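Local coordinates for protein 2-aminomuconic 6-semialdehyde dehydrogenase (Pseudomonas sp., PDB 7BZV) that catalyses, probably with NAD+ as cofactor, the oxidation of 2-aminomuconic 6-semialdehyde in the meta-cleavage breakdown of 2-aminophenol, and works as a tetramer, at residues 39-42 against 43-46; 51-54 against 55-59; 91-94 against 95-99; 264-268 against 269-273; 377-380 against 381-385. All coordinates share one frame; numbering follows the deposited sequence.

Interaction 1. Residues 39-42 against 43-46; sequences RDLV and DAAV
L41 lays its CD1 methyl against CB of A44, 4.0 Å away, across the first turn of a helix. The leucine reaches it because CG stands opposite the backbone N (chi1 -167°), which turns the isobutyl group along the helix. A44 suits the spot, since its single methyl also passes the carbonyl of its partner, with CB 3.2 Å from L41 O. V42 and V46 repeat one conformation a turn apart: in each, CG1 is opposite the backbone N and CG2 beside it (chi1 170° in V46), the usual helical conformation of valine. CG2 of V46 consequently lies 3.5 Å from V42 O. D43 brings CB to 3.2 Å from D40 O, but its carboxylate leads off the turn, where OD1 has a weak bond to H221. R39 likewise serves partners beyond the turn, holding Q220 and E216 weakly. Beneath these side chains runs the regular i to i+4 bonding, from D43 N to R39 O (3.0 Å) through V46 N to V42 O (2.9 Å). Helix 39-52 thus sets V42 on F217 and I218 of helix 214-220 and V46 on the loop after it, while L41 touches strand 3-9.

Interaction 2. Residues 51-54 against 55-59; sequences RALE and GEWGR
L53 and W57 meet across the turn that ends a helix, the leucine pressing a methyl to the rim of the indole. Followed outward, the tryptophan starts with CB 3.8 Å from A52 O. A chi1 of -165° sets CG opposite the backbone N and carries the ring away from the turn. At the pyrrole edge, CD1 lies 3.9 Å from CD2 of L53, which sits near the ring plane and not over a face. Next, NE1 donates to the carbonyl of N172; the side chain also touches I198, P199 and V202, with the ring of W68 inclined at about 55°. A large aromatic with one N-H suits this place: it fills the buried side and still satisfies its single polar atom. The backbone turns from A52 to G55 as a type I beta turn, G55 N bonding A52 O at 2.9 Å. The same oxygen receives a water at 2.7 Å, and that water accepts from W57 N at 2.8 Å. A second water joins the carbonyls of L53 and G55. G58 approaches closely, its CA 3.3 Å from L53 O in a nearly straight C-H...O contact; any CB would run into that oxygen, which explains the glycine. The polar part of the turn relies on water, which serves the A52, L53 and G55 carbonyls and W57 N, whereas the L53-W57 contact and the indole N-H bond to N172 probably anchor the turn against the rest of the chain.

Interaction 3. Residues 91-94 against 95-99; sequences TGKP and LSMAA
P94 and M97 pack side by side at the start of a helix, both side chains pointing the same way, with P94 CD 4.2 Å from M97 CB. The tight part of the contact centres on P94 O, which two amides grip at once: M97 N at 2.9 Å, well above the carbonyl plane, and A98 N at 2.9 Å, almost in line with the C=O bond. P94 CB also lies 3.5 Å from S96 OG, a hydroxyl held in the crowded position between its own backbone N and carbonyl carbon (chi1 57°) and bonded to T324 O. The looser part is K93, whose CB is 4.2 Å from A98 CB and whose chain then runs past M97, with NZ 4.4 Å from M97 CG. Towards the partly exposed side, L95 turns from the proline to M88 and T322. Before the turn, T91 OG1 takes the amide of K93 in an ST turn. Proline is tolerated at the N-cap, its phi being compatible with a helix start; offering no side-chain cap, it bonds through its carbonyl. The buried K93 ammonium is answered by D102, with N282 and the N154 carbonyl beside it, so its charge is probably well compensated.

Interaction 4. Residues 264-268 against 269-273; sequences ADCDF and EKMLD
D267 is the N-cap: its OD1 accepts from K270 N at 3.2 Å, the N-H pointing almost straight at the oxygen (171°) but reaching it from above the carboxylate plane, while its carbonyl O takes M271 N at 2.9 Å as the first i to i+4 bond of the helix. With CG anti to the backbone N (chi1 -177°) the carboxylate lies beside the carbonyl and reaches the K270 amide. A water extends the cap, donating to OD1 and accepting from E269 N at 3.0 Å. With an alanine here the K270 amide is likely to lose its side-chain acceptor and the water one of its anchors, leaving the helix start to its backbone bonds. Further out, the K270 methylenes pass across the carboxylate, CG 3.5 Å from D267 OD1, while NZ stays 4.7 Å from D267 OD2, too far for contact; it makes a weak, long ion pair with D486 of a second subunit. M271 bends back twice so that its CE methyl hangs over one face of the F268 ring, 3.8 Å from the centroid, in a CH-pi contact. CD1 of L272 approaches CE2 of the same ring at 3.6 Å, and C266 SG meets M271 CB at 3.9 Å. A phenyl suits the place, because its flat, electron-rich faces can take both a methyl and, in a cation-pi contact, R302. Helix 268-280 follows strand 258-262 after a short loop and packs F268, M271 and L272 on helix 297-312, while C266 and M271 also lean on W422 of strand 418-422.

Interaction 5. Residues 377-380 against 381-385; sequences AGLS and DDARV
S380 OG accepts from D382 N at 2.8 Å, two residues on, forming an ST turn. A small hydroxyl is apt here, because it can stay close to the backbone and hold the amide of D382, inside the bend. Around it closes a type I beta turn from S380 to A383, whose own bond, A383 N to S380 O at 3.3 Å, is weak. L379 touches A383 and V385. Its CB is 4.0 Å from A383 CB, where the alanine methyl meets it without crowding, and its CD1 presses on V385 CG2 at 3.5 Å, tighter than usual for two carbons. V385 offers that methyl because chi1 of -67° sets CG2 between the backbone N and the carbonyl carbon. The segment leads from strand 374-377 to the short helix 384-387, which runs into the Glu-Glu-Ile-Phe-Gly-Pro sequence characteristic of aldehyde dehydrogenases; in relatives a glutamate of that motif helps bind the cofactor ribose. A second shell positions the turn. A water donates to L379 O and to D381 OD1, each at 2.7 Å, and OD2 of D381 forms a salt bridge with R409. A383, at the N-cap, has no side-chain acceptor to offer, and the E348 carboxylate of helix 332-348 instead takes the amides of R384 and V385. Y341 and L344 of that helix cover the V385 side chain.

How the interactions relate
Interactions 1 and 2 are the start and end of one helix, 39-52, with centres 18 Å and nearest atoms about 5 Å apart. Interactions 4 and 5 lie across the chain, 52 and 46 Å between centres from interaction 1, each beginning a helix that follows a strand of the seven-stranded sheet; their own centres are 24 Å apart. Interaction 3 lies between, 26 Å from interaction 4 and 33 Å from interaction 1, centre to centre. It has a tie to the probable active site: K93 NZ bonds the carbonyl of N154, in a Pro-Trp-Asn sequence whose asparagine in relatives forms the oxyanion hole. Interactions 3, 4 and 5 each start a helix, by different means.

Interaction 1. Residues 39-42 against 43-46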
loop_
_atom_site.group_PDB
_atom_site.type_symbol
_atom_site.label_atom_id
_atom_site.label_comp_id
_atom_site.label_asym_id
_atom_site.label_seq_id
_atom_site.Cartn_x
_atom_site.Cartn_y
_atom_site.Cartn_z
ATOM N N ARG B 39 -43.730 0.441 7.929
ATOM C CA ARG B 39 -42.696 0.282 8.946
ATOM C C ARG B 39 -42.451 -1.186 9.260
ATOM O O ARG B 39 -41.305 -1.588 9.515
ATOM C CB ARG B 39 -43.091 1.035 10.221
ATOM C CG ARG B 39 -41.940 1.272 11.186
ATOM C CD ARG B 39 -42.300 2.278 12.270
ATOM N NE ARG B 39 -41.459 3.464 12.191
ATOM C CZ ARG B 39 -41.915 4.685 11.944
ATOM N NH1 ARG B 39 -43.222 4.882 11.772
ATOM N NH2 ARG B 39 -41.067 5.713 11.875
ATOM N N ASP B 40 -43.511 -1.998 9.225
ATOM C CA ASP B 40 -43.415 -3.403 9.610
ATOM C C ASP B 40 -42.533 -4.180 8.647
ATOM O O ASP B 40 -41.717 -5.012 9.065
ATOM C CB ASP B 40 -44.806 -4.046 9.639
ATOM C CG ASP B 40 -45.554 -3.783 10.920
ATOM O OD1 ASP B 40 -44.957 -3.228 11.864
ATOM O OD2 ASP B 40 -46.752 -4.141 10.978
ATOM N N LEU B 41 -42.726 -3.957 7.347
ATOM C CA LEU B 41 -41.985 -4.721 6.354
ATOM C C LEU B 41 -40.511 -4.341 6.378
ATOM O O LEU B 41 -39.634 -5.201 6.242
ATOM C CB LEU B 41 -42.592 -4.499 4.971
ATOM C CG LEU B 41 -42.086 -5.486 3.910
ATOM C CD1 LEU B 41 -42.186 -6.926 4.361
ATOM C CD2 LEU B 41 -42.824 -5.302 2.580
ATOM N N VAL B 42 -40.220 -3.056 6.567
ATOM C CA VAL B 42 -38.833 -2.632 6.706
ATOM C C VAL B 42 -38.199 -3.320 7.907
ATOM O O VAL B 42 -37.071 -3.821 7.841
ATOM C CB VAL B 42 -38.748 -1.102 6.820
ATOM C CG1 VAL B 42 -37.342 -0.685 7.248
ATOM C CG2 VAL B 42 -39.134 -0.461 5.489
ATOM N N ASP B 43 -38.914 -3.343 9.032
ATOM C CA ASP B 43 -38.475 -4.142 10.165
ATOM C C ASP B 43 -38.229 -5.582 9.736
ATOM O O ASP B 43 -37.209 -6.178 10.098
ATOM C CB ASP B 43 -39.525 -4.081 11.276
ATOM C CG ASP B 43 -38.912 -3.944 12.656
ATOM O OD1 ASP B 43 -38.153 -4.849 13.062
ATOM O OD2 ASP B 43 -39.194 -2.932 13.336
ATOM N N ALA B 44 -39.161 -6.165 8.967
ATOM C CA ALA B 44 -38.973 -7.537 8.492
ATOM C C ALA B 44 -37.711 -7.653 7.648
ATOM O O ALA B 44 -36.936 -8.611 7.794
ATOM C CB ALA B 44 -40.199 -7.989 7.698
ATOM N N ALA B 45 -37.460 -6.664 6.794
ATOM C CA ALA B 45 -36.261 -6.699 5.967
ATOM C C ALA B 45 -35.000 -6.655 6.820
ATOM O O ALA B 45 -34.047 -7.404 6.574
ATOM C CB ALA B 45 -36.299 -5.541 4.972
ATOM N N VAL B 46 -34.959 -5.768 7.820
ATOM C CA VAL B 46 -33.739 -5.660 8.618
ATOM C C VAL B 46 -33.486 -6.964 9.361
ATOM O O VAL B 46 -32.339 -7.426 9.498
ATOM C CB VAL B 46 -33.826 -4.452 9.573
ATOM C CG1 VAL B 46 -32.666 -4.499 10.568
ATOM C CG2 VAL B 46 -33.804 -3.093 8.794
#

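Interaction 2. Residues 51-54 against 55-59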
loop_
_atom_site.group_PDB
_atom_site.type_symbol
_atom_site.label_atom_id
_atom_site.label_comp_id
_atom_site.label_asym_id
_atom_site.label_seq_id
_atom_site.Cartn_x
_atom_site.Cartn_y
_atom_site.Cartn_z
ATOM N N ARG B 51 -30.623 -12.187 10.014
ATOM C CA ARG B 51 -30.725 -13.644 10.025
ATOM C C ARG B 51 -29.898 -14.251 8.900
ATOM O O ARG B 51 -29.266 -15.295 9.083
ATOM C CB ARG B 51 -32.193 -14.071 9.929
ATOM C CG ARG B 51 -32.435 -15.565 9.704
ATOM C CD ARG B 51 -33.896 -15.843 9.255
ATOM N NE ARG B 51 -34.841 -15.028 10.014
ATOM C CZ ARG B 51 -35.895 -14.404 9.498
ATOM N NH1 ARG B 51 -36.184 -14.508 8.208
ATOM N NH2 ARG B 51 -36.661 -13.669 10.282
ATOM N N ALA B 52 -29.872 -13.601 7.730
ATOM C CA ALA B 52 -29.028 -14.089 6.637
ATOM C C ALA B 52 -27.564 -14.164 7.059
ATOM O O ALA B 52 -26.834 -15.083 6.660
ATOM C CB ALA B 52 -29.202 -13.188 5.419
ATOM N N LEU B 53 -27.117 -13.229 7.889
ATOM C CA LEU B 53 -25.740 -13.278 8.339
ATOM C C LEU B 53 -25.492 -14.429 9.301
ATOM O O LEU B 53 -24.326 -14.747 9.564
ATOM C CB LEU B 53 -25.371 -11.945 8.999
ATOM C CG LEU B 53 -25.445 -10.754 8.039
ATOM C CD1 LEU B 53 -25.122 -9.460 8.752
ATOM C CD2 LEU B 53 -24.490 -10.992 6.884
ATOM N N GLU B 54 -26.551 -15.037 9.845
ATOM C CA GLU B 54 -26.418 -16.247 10.643
ATOM C C GLU B 54 -26.458 -17.504 9.785
ATOM O O GLU B 54 -26.315 -18.600 10.320
ATOM C CB GLU B 54 -27.523 -16.314 11.706
ATOM C CG GLU B 54 -27.366 -15.306 12.832
ATOM C CD GLU B 54 -28.613 -15.210 13.699
ATOM O OE1 GLU B 54 -28.601 -14.443 14.682
ATOM O OE2 GLU B 54 -29.609 -15.900 13.394
ATOM N N GLY B 55 -26.651 -17.368 8.474
ATOM C CA GLY B 55 -26.674 -18.512 7.588
ATOM C C GLY B 55 -25.552 -18.532 6.568
ATOM O O GLY B 55 -24.445 -18.062 6.842
ATOM N N GLU B 56 -25.871 -19.070 5.386
ATOM C CA GLU B 56 -24.921 -19.260 4.297
ATOM C C GLU B 56 -24.109 -18.000 4.006
ATOM O O GLU B 56 -22.888 -18.065 3.867
ATOM C CB GLU B 56 -25.679 -19.688 3.037
ATOM C CG GLU B 56 -24.771 -20.014 1.846
ATOM C CD GLU B 56 -25.528 -20.503 0.609
ATOM O OE1 GLU B 56 -26.664 -20.953 0.745
ATOM O OE2 GLU B 56 -24.980 -20.451 -0.514
ATOM N N TRP B 57 -24.772 -16.844 3.885
ATOM C CA TRP B 57 -24.054 -15.617 3.524
ATOM C C TRP B 57 -22.984 -15.281 4.562
ATOM O O TRP B 57 -21.881 -14.839 4.214
ATOM C CB TRP B 57 -25.041 -14.458 3.370
ATOM C CG TRP B 57 -24.439 -13.240 2.649
ATOM C CD1 TRP B 57 -24.223 -12.005 3.175
ATOM C CD2 TRP B 57 -23.994 -13.176 1.289
ATOM N NE1 TRP B 57 -23.649 -11.186 2.245
ATOM C CE2 TRP B 57 -23.526 -11.871 1.067
ATOM C CE3 TRP B 57 -23.971 -14.090 0.231
ATOM C CZ2 TRP B 57 -23.034 -11.451 -0.169
ATOM C CZ3 TRP B 57 -23.487 -13.675 -0.996
ATOM C CH2 TRP B 57 -23.025 -12.370 -1.188
ATOM N N GLY B 58 -23.297 -15.501 5.841
ATOM C CA GLY B 58 -22.374 -15.214 6.918
ATOM C C GLY B 58 -21.181 -16.121 6.923
ATOM O O GLY B 58 -20.179 -15.810 7.566
ATOM N N ARG B 59 -21.260 -17.232 6.210
ATOM C CA ARG B 59 -20.147 -18.150 6.112
ATOM C C ARG B 59 -19.403 -18.038 4.786
ATOM O O ARG B 59 -18.495 -18.830 4.557
ATOM C CB ARG B 59 -20.634 -19.598 6.300
ATOM C CG ARG B 59 -21.226 -19.889 7.675
ATOM C CD ARG B 59 -21.664 -21.341 7.828
ATOM N NE ARG B 59 -22.514 -21.834 6.737
ATOM C CZ ARG B 59 -23.845 -21.884 6.790
ATOM N NH1 ARG B 59 -24.485 -21.461 7.878
ATOM N NH2 ARG B 59 -24.542 -22.365 5.759
HETATM O O HOH W 1 -27.523 -16.397 4.368
HETATM O O HOH W 2 -23.014 -17.467 9.146
#

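Interaction 3. Residues 91-94 against 95-99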
loop_
_atom_site.group_PDB
_atom_site.type_symbol
_atom_site.label_atom_id
_atom_site.label_comp_id
_atom_site.label_asym_id
_atom_site.label_seq_id
_atom_site.Cartn_x
_atom_site.Cartn_y
_atom_site.Cartn_z
ATOM N N THR B 91 -37.159 7.231 -16.389
ATOM C CA THR B 91 -36.447 8.492 -16.339
ATOM C C THR B 91 -36.575 9.354 -17.577
ATOM O O THR B 91 -36.251 10.541 -17.490
ATOM C CB THR B 91 -34.942 8.257 -16.143
ATOM O OG1 THR B 91 -34.443 7.538 -17.286
ATOM C CG2 THR B 91 -34.664 7.458 -14.832
ATOM N N GLY B 92 -36.927 8.789 -18.741
ATOM C CA GLY B 92 -36.800 9.542 -19.982
ATOM C C GLY B 92 -35.384 9.703 -20.504
ATOM O O GLY B 92 -35.148 10.497 -21.436
ATOM N N LYS B 93 -34.440 8.966 -19.947
ATOM C CA LYS B 93 -33.061 9.040 -20.399
ATOM C C LYS B 93 -32.981 8.725 -21.884
ATOM O O LYS B 93 -33.534 7.705 -22.321
ATOM C CB LYS B 93 -32.190 8.018 -19.668
ATOM C CG LYS B 93 -31.697 8.426 -18.308
ATOM C CD LYS B 93 -31.224 7.221 -17.535
ATOM C CE LYS B 93 -30.862 7.613 -16.079
ATOM N NZ LYS B 93 -29.723 8.594 -16.091
ATOM N N PRO B 94 -32.223 9.489 -22.664
ATOM C CA PRO B 94 -31.938 9.063 -24.038
ATOM C C PRO B 94 -31.164 7.755 -24.061
ATOM O O PRO B 94 -30.345 7.458 -23.173
ATOM C CB PRO B 94 -31.096 10.207 -24.612
ATOM C CG PRO B 94 -31.295 11.382 -23.668
ATOM C CD PRO B 94 -31.607 10.785 -22.319
ATOM N N LEU B 95 -31.432 6.974 -25.106
ATOM C CA LEU B 95 -30.691 5.740 -25.336
ATOM C C LEU B 95 -29.195 5.997 -25.315
ATOM O O LEU B 95 -28.429 5.203 -24.750
ATOM C CB LEU B 95 -31.112 5.119 -26.668
ATOM C CG LEU B 95 -30.380 3.856 -27.121
ATOM C CD1 LEU B 95 -30.727 2.703 -26.169
ATOM C CD2 LEU B 95 -30.744 3.492 -28.572
ATOM N N SER B 96 -28.765 7.124 -25.895
ATOM C CA SER B 96 -27.349 7.472 -25.938
ATOM C C SER B 96 -26.743 7.584 -24.541
ATOM O O SER B 96 -25.537 7.410 -24.371
ATOM C CB SER B 96 -27.165 8.801 -26.660
ATOM O OG SER B 96 -27.934 9.801 -26.011
ATOM N N MET B 97 -27.552 7.915 -23.549
ATOM C CA MET B 97 -27.089 7.986 -22.167
ATOM C C MET B 97 -27.179 6.633 -21.479
ATOM O O MET B 97 -26.198 6.154 -20.897
ATOM C CB MET B 97 -27.921 9.026 -21.418
ATOM C CG MET B 97 -27.604 9.176 -19.912
ATOM S SD MET B 97 -26.237 10.318 -19.892
ATOM C CE MET B 97 -25.633 10.436 -18.167
ATOM N N ALA B 98 -28.367 6.028 -21.520
ATOM C CA ALA B 98 -28.623 4.826 -20.736
ATOM C C ALA B 98 -27.777 3.652 -21.222
ATOM O O ALA B 98 -27.263 2.869 -20.415
ATOM C CB ALA B 98 -30.116 4.514 -20.770
ATOM N N ALA B 99 -27.556 3.548 -22.526
ATOM C CA ALA B 99 -26.816 2.413 -23.074
ATOM C C ALA B 99 -25.312 2.601 -23.036
ATOM O O ALA B 99 -24.570 1.648 -23.307
ATOM C CB ALA B 99 -27.243 2.145 -24.515
#

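Interaction 4. Residues 264-268 against 269-273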
loop_
_atom_site.group_PDB
_atom_site.type_symbol
_atom_site.label_atom_id
_atom_site.label_comp_id
_atom_site.label_asym_id
_atom_site.label_seq_id
_atom_site.Cartn_x
_atom_site.Cartn_y
_atom_site.Cartn_z
ATOM N N ALA B 264 -7.943 30.232 -21.859
ATOM C CA ALA B 264 -7.814 30.576 -23.267
ATOM C C ALA B 264 -6.912 29.612 -24.028
ATOM O O ALA B 264 -7.071 29.463 -25.251
ATOM C CB ALA B 264 -7.295 32.011 -23.379
ATOM N N ASP B 265 -5.962 28.961 -23.351
ATOM C CA ASP B 265 -5.061 28.040 -24.049
ATOM C C ASP B 265 -5.641 26.631 -24.166
ATOM O O ASP B 265 -4.921 25.706 -24.562
ATOM C CB ASP B 265 -3.683 27.990 -23.376
ATOM C CG ASP B 265 -3.724 27.408 -21.976
ATOM O OD1 ASP B 265 -4.736 26.784 -21.610
ATOM O OD2 ASP B 265 -2.751 27.571 -21.219
ATOM N N CYS B 266 -6.925 26.443 -23.867
ATOM C CA CYS B 266 -7.484 25.097 -23.953
ATOM C C CYS B 266 -7.545 24.628 -25.399
ATOM O O CYS B 266 -7.463 25.412 -26.346
ATOM C CB CYS B 266 -8.875 25.029 -23.313
ATOM S SG CYS B 266 -10.206 25.808 -24.226
ATOM N N ASP B 267 -7.638 23.308 -25.561
ATOM C CA ASP B 267 -8.026 22.736 -26.844
ATOM C C ASP B 267 -9.513 23.007 -27.025
ATOM O O ASP B 267 -10.361 22.333 -26.434
ATOM C CB ASP B 267 -7.700 21.244 -26.874
ATOM C CG ASP B 267 -8.014 20.623 -28.218
ATOM O OD1 ASP B 267 -9.069 20.948 -28.817
ATOM O OD2 ASP B 267 -7.198 19.823 -28.690
ATOM N N PHE B 268 -9.840 24.012 -27.841
ATOM C CA PHE B 268 -11.191 24.569 -27.817
ATOM C C PHE B 268 -12.227 23.546 -28.265
ATOM O O PHE B 268 -13.303 23.423 -27.662
ATOM C CB PHE B 268 -11.221 25.825 -28.690
ATOM C CG PHE B 268 -12.450 26.665 -28.521
ATOM C CD1 PHE B 268 -12.512 27.646 -27.557
ATOM C CD2 PHE B 268 -13.534 26.476 -29.357
ATOM C CE1 PHE B 268 -13.655 28.434 -27.436
ATOM C CE2 PHE B 268 -14.662 27.242 -29.242
ATOM C CZ PHE B 268 -14.724 28.219 -28.279
ATOM N N GLU B 269 -11.923 22.785 -29.307
ATOM C CA GLU B 269 -12.909 21.834 -29.807
ATOM C C GLU B 269 -13.139 20.711 -28.811
ATOM O O GLU B 269 -14.286 20.299 -28.604
ATOM C CB GLU B 269 -12.488 21.267 -31.178
ATOM C CG GLU B 269 -12.649 22.262 -32.342
ATOM C CD GLU B 269 -13.961 23.068 -32.294
ATOM O OE1 GLU B 269 -15.033 22.484 -32.022
ATOM O OE2 GLU B 269 -13.927 24.298 -32.527
ATOM N N LYS B 270 -12.082 20.209 -28.159
ATOM C CA LYS B 270 -12.306 19.157 -27.159
ATOM C C LYS B 270 -13.093 19.695 -25.970
ATOM O O LYS B 270 -13.931 18.987 -25.382
ATOM C CB LYS B 270 -10.984 18.564 -26.681
ATOM C CG LYS B 270 -10.214 17.800 -27.728
ATOM C CD LYS B 270 -8.940 17.202 -27.053
ATOM C CE LYS B 270 -8.061 16.470 -28.039
ATOM N NZ LYS B 270 -8.868 15.426 -28.671
ATOM N N MET B 271 -12.791 20.930 -25.580
ATOM C CA MET B 271 -13.468 21.573 -24.465
ATOM C C MET B 271 -14.946 21.726 -24.751
ATOM O O MET B 271 -15.783 21.403 -23.900
ATOM C CB MET B 271 -12.806 22.926 -24.177
ATOM C CG MET B 271 -13.525 23.797 -23.164
ATOM S SD MET B 271 -14.934 24.738 -23.765
ATOM C CE MET B 271 -14.170 25.769 -25.003
ATOM N N LEU B 272 -15.297 22.150 -25.960
ATOM C CA LEU B 272 -16.712 22.308 -26.256
ATOM C C LEU B 272 -17.434 20.969 -26.184
ATOM O O LEU B 272 -18.578 20.885 -25.679
ATOM C CB LEU B 272 -16.914 22.930 -27.640
ATOM C CG LEU B 272 -16.825 24.424 -27.851
ATOM C CD1 LEU B 272 -17.168 24.640 -29.341
ATOM C CD2 LEU B 272 -17.772 25.154 -26.953
ATOM N N ASP B 273 -16.820 19.922 -26.754
ATOM C CA ASP B 273 -17.417 18.593 -26.669
ATOM C C ASP B 273 -17.641 18.187 -25.217
ATOM O O ASP B 273 -18.688 17.634 -24.852
ATOM C CB ASP B 273 -16.514 17.541 -27.316
ATOM C CG ASP B 273 -16.553 17.575 -28.818
ATOM O OD1 ASP B 273 -17.417 18.241 -29.397
ATOM O OD2 ASP B 273 -15.690 16.924 -29.416
HETATM O O HOH W 3 -9.531 23.222 -31.063
#

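Interaction 5. Residues 377-380 against 381-385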
loop_
_atom_site.group_PDB
_atom_site.type_symbol
_atom_site.label_atom_id
_atom_site.label_comp_id
_atom_site.label_asym_id
_atom_site.label_seq_id
_atom_site.Cartn_x
_atom_site.Cartn_y
_atom_site.Cartn_z
ATOM N N ALA B 377 -26.217 34.528 -18.373
ATOM C CA ALA B 377 -25.038 35.361 -18.201
ATOM C C ALA B 377 -25.457 36.689 -17.588
ATOM O O ALA B 377 -26.641 37.022 -17.512
ATOM C CB ALA B 377 -24.326 35.585 -19.538
ATOM N N GLY B 378 -24.470 37.460 -17.178
ATOM C CA GLY B 378 -24.702 38.817 -16.746
ATOM C C GLY B 378 -24.819 39.014 -15.250
ATOM O O GLY B 378 -24.960 40.157 -14.808
ATOM N N LEU B 379 -24.791 37.958 -14.452
ATOM C CA LEU B 379 -25.067 38.140 -13.035
ATOM C C LEU B 379 -23.781 38.137 -12.215
ATOM O O LEU B 379 -22.708 37.718 -12.667
ATOM C CB LEU B 379 -26.023 37.062 -12.527
ATOM C CG LEU B 379 -27.354 36.986 -13.275
ATOM C CD1 LEU B 379 -28.227 35.876 -12.710
ATOM C CD2 LEU B 379 -28.092 38.346 -13.239
ATOM N N SER B 380 -23.901 38.621 -10.989
ATOM C CA SER B 380 -22.791 38.603 -10.063
ATOM C C SER B 380 -22.623 37.201 -9.483
ATOM O O SER B 380 -23.509 36.345 -9.567
ATOM C CB SER B 380 -23.024 39.601 -8.926
ATOM O OG SER B 380 -23.695 38.939 -7.872
ATOM N N ASP B 381 -21.476 36.977 -8.852
ATOM C CA ASP B 381 -21.249 35.704 -8.181
ATOM C C ASP B 381 -22.199 35.493 -7.011
ATOM O O ASP B 381 -22.256 34.379 -6.468
ATOM C CB ASP B 381 -19.805 35.615 -7.680
ATOM C CG ASP B 381 -18.796 35.482 -8.793
ATOM O OD1 ASP B 381 -19.164 35.211 -9.960
ATOM O OD2 ASP B 381 -17.610 35.630 -8.480
ATOM N N ASP B 382 -22.933 36.530 -6.601
ATOM C CA ASP B 382 -23.784 36.432 -5.422
ATOM C C ASP B 382 -25.250 36.159 -5.746
ATOM O O ASP B 382 -26.020 35.861 -4.824
ATOM C CB ASP B 382 -23.692 37.721 -4.580
ATOM C CG ASP B 382 -22.309 37.925 -3.990
ATOM O OD1 ASP B 382 -21.818 36.987 -3.328
ATOM O OD2 ASP B 382 -21.705 39.000 -4.197
ATOM N N ALA B 383 -25.660 36.278 -7.008
ATOM C CA ALA B 383 -27.059 36.058 -7.346
ATOM C C ALA B 383 -27.461 34.640 -6.966
ATOM O O ALA B 383 -26.642 33.717 -6.981
ATOM C CB ALA B 383 -27.306 36.284 -8.831
ATOM N N ARG B 384 -28.750 34.464 -6.661
ATOM C CA ARG B 384 -29.210 33.190 -6.116
ATOM C C ARG B 384 -29.059 32.056 -7.121
ATOM O O ARG B 384 -28.640 30.944 -6.762
ATOM C CB ARG B 384 -30.670 33.294 -5.699
ATOM C CG ARG B 384 -30.944 34.180 -4.507
ATOM C CD ARG B 384 -32.419 34.056 -4.085
ATOM N NE ARG B 384 -32.752 32.661 -3.801
ATOM C CZ ARG B 384 -33.959 32.121 -3.933
ATOM N NH1 ARG B 384 -34.990 32.860 -4.332
ATOM N NH2 ARG B 384 -34.131 30.833 -3.651
ATOM N N VAL B 385 -29.434 32.301 -8.378
ATOM C CA VAL B 385 -29.327 31.275 -9.407
ATOM C C VAL B 385 -27.884 30.929 -9.740
ATOM O O VAL B 385 -27.638 29.921 -10.406
ATOM C CB VAL B 385 -30.046 31.680 -10.718
ATOM C CG1 VAL B 385 -31.540 31.747 -10.499
ATOM C CG2 VAL B 385 -29.543 33.005 -11.251
HETATM O O HOH W 4 -20.467 36.276 -12.066
#